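Local coordinates for protein 2,3-dihydroxybenzoate-AMP ligase (PDB 1MDB) that belongs to the AMP-binding (ANL) enzyme family and holds adenosine monophosphate and 2,3-dihydroxybenzoic acid in its pockets, at residues 473-478 with 507-512. Numbering follows the deposited sequence.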
# COMPACT_ATOMS: atom_id res chain seq x y z
N CYS A 473 26.80 0.79 -1.94
CA CYS A 473 26.62 1.47 -3.22
C CYS A 473 25.37 2.32 -3.14
O CYS A 473 24.31 1.83 -2.74
CB CYS A 473 26.46 0.46 -4.35
SG CYS A 473 26.25 1.20 -5.99
N VAL A 474 25.47 3.59 -3.51
CA VAL A 474 24.29 4.46 -3.50
C VAL A 474 23.89 4.84 -4.92
O VAL A 474 24.71 5.35 -5.69
CB VAL A 474 24.52 5.78 -2.69
CG1 VAL A 474 25.65 6.61 -3.29
CG2 VAL A 474 23.24 6.58 -2.69
N PHE A 475 22.64 4.58 -5.28
CA PHE A 475 22.18 4.95 -6.61
C PHE A 475 21.61 6.36 -6.48
O PHE A 475 20.78 6.63 -5.62
CB PHE A 475 21.11 3.98 -7.11
CG PHE A 475 21.65 2.63 -7.49
CD1 PHE A 475 22.03 1.72 -6.52
CD2 PHE A 475 21.80 2.29 -8.84
CE1 PHE A 475 22.56 0.47 -6.87
CE2 PHE A 475 22.33 1.05 -9.21
CZ PHE A 475 22.71 0.14 -8.22
N ILE A 476 22.09 7.26 -7.31
CA ILE A 476 21.64 8.65 -7.28
C ILE A 476 20.92 9.03 -8.58
O ILE A 476 21.36 8.66 -9.67
CB ILE A 476 22.85 9.61 -7.12
CG1 ILE A 476 23.59 9.32 -5.81
CG2 ILE A 476 22.38 11.05 -7.20
CD1 ILE A 476 22.79 9.65 -4.55
N ILE A 477 19.81 9.74 -8.44
CA ILE A 477 19.08 10.24 -9.59
C ILE A 477 19.46 11.71 -9.60
O ILE A 477 19.07 12.46 -8.70
CB ILE A 477 17.56 10.08 -9.44
CG1 ILE A 477 17.17 8.60 -9.50
CG2 ILE A 477 16.85 10.86 -10.53
CD1 ILE A 477 15.70 8.32 -9.21
N PRO A 478 20.25 12.14 -10.59
CA PRO A 478 20.71 13.52 -10.74
C PRO A 478 19.60 14.53 -10.95
O PRO A 478 18.66 14.28 -11.69
CB PRO A 478 21.63 13.45 -11.97
CG PRO A 478 22.04 12.03 -12.03
CD PRO A 478 20.78 11.30 -11.68
N GLU A 507 26.37 5.19 -8.13
CA GLU A 507 25.83 4.90 -9.46
C GLU A 507 24.76 5.92 -9.82
O GLU A 507 23.80 6.11 -9.08
CB GLU A 507 25.21 3.50 -9.49
CG GLU A 507 26.19 2.34 -9.45
CD GLU A 507 27.07 2.27 -10.67
OE1 GLU A 507 26.60 2.60 -11.77
OE2 GLU A 507 28.24 1.87 -10.53
N PHE A 508 24.92 6.58 -10.96
CA PHE A 508 23.93 7.55 -11.40
C PHE A 508 22.96 6.90 -12.38
O PHE A 508 23.36 6.22 -13.31
CB PHE A 508 24.61 8.76 -12.03
CG PHE A 508 25.46 9.53 -11.07
CD1 PHE A 508 26.83 9.34 -11.02
CD2 PHE A 508 24.87 10.41 -10.15
CE1 PHE A 508 27.61 10.01 -10.08
CE2 PHE A 508 25.64 11.08 -9.21
CZ PHE A 508 27.01 10.88 -9.17
N VAL A 509 21.66 7.10 -12.13
CA VAL A 509 20.61 6.55 -12.97
C VAL A 509 19.53 7.60 -13.13
O VAL A 509 19.48 8.58 -12.38
CB VAL A 509 19.96 5.29 -12.36
CG1 VAL A 509 20.98 4.15 -12.29
CG2 VAL A 509 19.40 5.62 -10.96
N GLU A 510 18.65 7.39 -14.11
CA GLU A 510 17.56 8.31 -14.38
C GLU A 510 16.34 7.98 -13.53
O GLU A 510 15.49 8.84 -13.31
CB GLU A 510 17.19 8.26 -15.87
CG GLU A 510 15.98 9.08 -16.23
CD GLU A 510 15.72 9.10 -17.72
OE1 GLU A 510 15.64 8.01 -18.33
OE2 GLU A 510 15.58 10.21 -18.28
N SER A 511 16.26 6.74 -13.06
CA SER A 511 15.14 6.32 -12.22
C SER A 511 15.52 5.07 -11.45
O SER A 511 16.49 4.39 -11.79
CB SER A 511 13.90 6.04 -13.08
OG SER A 511 14.12 4.92 -13.91
N PHE A 512 14.75 4.77 -10.40
CA PHE A 512 14.99 3.60 -9.56
C PHE A 512 13.96 2.53 -9.91
O PHE A 512 12.83 2.87 -10.27
CB PHE A 512 14.81 3.95 -8.08
CG PHE A 512 15.83 4.92 -7.54
CD1 PHE A 512 15.49 5.78 -6.48
CD2 PHE A 512 17.13 4.96 -8.04
CE1 PHE A 512 16.44 6.65 -5.94
CE2 PHE A 512 18.07 5.84 -7.50
CZ PHE A 512 17.73 6.68 -6.46
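The carbonyl oxygen of Glu507 takes the N-H of Ile476 at 2.7 Å, N to O, and Phe475 CA makes a bent CA-H...O contact with the same oxygen, in a parallel pairing of two strands. Before it, Glu507 N bonds to Val474 O; after it, Val509 N bonds to Ile476 O, so the pattern carries on one residue past the bridge between Ile476 and Phe508.

On the sheet face of Phe475 and Glu507, the two side chains run side by side. Glu507 CB lies over the Phe475 ring, 4.0 Å from its centroid, in a CH-pi contact, while Val509 CG1 meets the ring edge at CD2. Glu507 CG, set beside its backbone N by chi1 (-71°), lies 3.6 Å from Cys473 SG; the bend at chi2 then turns the carboxylate, which forms salt bridges with Arg505 and Lys532. On the opposite face Phe508 lies alongside Ile476, its CD2 near Ile476 CB, while Pro478 CG comes to the same ring at a slant.

Beyond the strand the chain curls round Ile477 and brings Phe512 back. Ile477 CG1 sits beside its own backbone N (chi1 -70°), and the extended chain sets CD1 3.5 Å above the ring centre, only 3° off the normal.

This is the sheet side of a right-handed beta-alpha-beta crossover through helix 485-494 in the C-terminal domain: strand 455-465 pairs antiparallel along the other edge of 469-478, and Leu525 and Ile529 of helix 522-534 pack on Phe475.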